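PDB 5IE9: nucleotide pyrophosphohydrolase from Bacillus cereus, which probably hydrolyses nucleoside triphosphates to the monophosphate and pyrophosphate, as a manganese-binding member of the MazG family. Local coordinates for residues E22-F25 with A29-A32. Numbering follows the deposited sequence.
Sequences EGYF and AMMA
Met30 reaches back from the first turn of helix 27-49 and lays its terminal methyl against the ring and CB of Tyr24, with CE 3.7 Å from Tyr24 CD1. The methyl meets the ring at a slant. The bend of the methionine chain at chi2 (-83°) carries this methyl back toward the loop. CG and CE of Met30 both lie 3.5 Å from Phe25 O, and CG also nears Phe25 CB. Ala29, one residue earlier, meets the Phe25 side chain: its CB touches Phe25 CB and lies 3.7 Å from Phe25 CD2, again oblique to the ring. The side chains meet through carbon atoms, and the Met30 chain also rests on the Phe25 carbonyl; Phe25 remains largely exposed. The phenol of Tyr24 is held from elsewhere, its OH hydrogen-bonded to Asp14 of helix 6-17. Tyr24 packs on Asn79 of helix 62-80 and Met30 on Cys76, Met77 and Ser80 of the same helix, whereas Ala29 touches Asn46 of one neighbouring subunit and Leu28 of another. The loop leading into helix 27-49 is thus packed against that helix's first turn and joined to the helical bundle of the MazG fold, with Ala29 at the interfaces of the four-chain assembly.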
loop_
_atom_site.group_PDB
_atom_site.type_symbol
_atom_site.label_atom_id
_atom_site.label_comp_id
_atom_site.label_asym_id
_atom_site.label_seq_id
_atom_site.Cartn_x
_atom_site.Cartn_y
_atom_site.Cartn_z
ATOM N N GLU C 22 -13.232 17.664 -15.270
ATOM C CA GLU C 22 -13.097 16.964 -13.987
ATOM C C GLU C 22 -12.105 17.652 -13.043
ATOM O O GLU C 22 -12.410 17.860 -11.865
ATOM C CB GLU C 22 -12.656 15.505 -14.206
ATOM C CG GLU C 22 -13.493 14.688 -15.192
ATOM C CD GLU C 22 -14.574 13.845 -14.526
ATOM O OE1 GLU C 22 -15.442 14.421 -13.831
ATOM O OE2 GLU C 22 -14.567 12.604 -14.716
ATOM N N GLY C 23 -10.927 18.003 -13.562
ATOM C CA GLY C 23 -9.827 18.501 -12.732
ATOM C C GLY C 23 -9.242 17.400 -11.857
ATOM O O GLY C 23 -9.326 16.213 -12.191
ATOM N N TYR C 24 -8.649 17.791 -10.734
ATOM C CA TYR C 24 -8.030 16.833 -9.821
ATOM C C TYR C 24 -9.056 16.004 -9.065
ATOM O O TYR C 24 -10.130 16.500 -8.722
ATOM C CB TYR C 24 -7.091 17.545 -8.839
ATOM C CG TYR C 24 -5.831 18.056 -9.489
ATOM C CD1 TYR C 24 -4.847 17.168 -9.943
ATOM C CD2 TYR C 24 -5.619 19.435 -9.664
ATOM C CE1 TYR C 24 -3.688 17.636 -10.553
ATOM C CE2 TYR C 24 -4.458 19.911 -10.266
ATOM C CZ TYR C 24 -3.504 19.008 -10.708
ATOM O OH TYR C 24 -2.355 19.455 -11.301
ATOM N N PHE C 25 -8.719 14.738 -8.823
ATOM C CA PHE C 25 -9.490 13.873 -7.927
ATOM C C PHE C 25 -9.371 14.416 -6.500
ATOM O O PHE C 25 -8.360 15.031 -6.156
ATOM C CB PHE C 25 -8.976 12.422 -8.016
ATOM C CG PHE C 25 -9.662 11.575 -9.075
ATOM C CD1 PHE C 25 -10.095 12.132 -10.305
ATOM C CD2 PHE C 25 -9.857 10.195 -8.857
ATOM C CE1 PHE C 25 -10.725 11.336 -11.265
ATOM C CE2 PHE C 25 -10.491 9.393 -9.815
ATOM C CZ PHE C 25 -10.920 9.964 -11.019
ATOM N N ALA C 29 -9.766 10.090 -2.891
ATOM C CA ALA C 29 -9.733 9.404 -4.190
ATOM C C ALA C 29 -8.303 9.253 -4.738
ATOM O O ALA C 29 -7.953 8.199 -5.279
ATOM C CB ALA C 29 -10.615 10.133 -5.191
ATOM N N MET C 30 -7.497 10.310 -4.591
ATOM C CA MET C 30 -6.061 10.300 -4.906
ATOM C C MET C 30 -5.316 9.248 -4.116
ATOM O O MET C 30 -4.442 8.569 -4.653
ATOM C CB MET C 30 -5.412 11.640 -4.553
ATOM C CG MET C 30 -5.786 12.793 -5.446
ATOM S SD MET C 30 -4.787 12.791 -6.935
ATOM C CE MET C 30 -5.183 14.445 -7.508
ATOM N N MET C 31 -5.642 9.141 -2.829
ATOM C CA MET C 31 -4.957 8.214 -1.952
ATOM C C MET C 31 -5.186 6.781 -2.426
ATOM O O MET C 31 -4.257 5.966 -2.392
ATOM C CB MET C 31 -5.367 8.428 -0.495
ATOM C CG MET C 31 -4.401 7.824 0.516
ATOM S SD MET C 31 -2.695 8.367 0.291
ATOM C CE MET C 31 -1.811 6.815 0.391
ATOM N N ALA C 32 -6.408 6.503 -2.905
ATOM C CA ALA C 32 -6.754 5.228 -3.529
ATOM C C ALA C 32 -5.959 5.003 -4.812
ATOM O O ALA C 32 -5.423 3.907 -5.010
ATOM C CB ALA C 32 -8.245 5.147 -3.795
#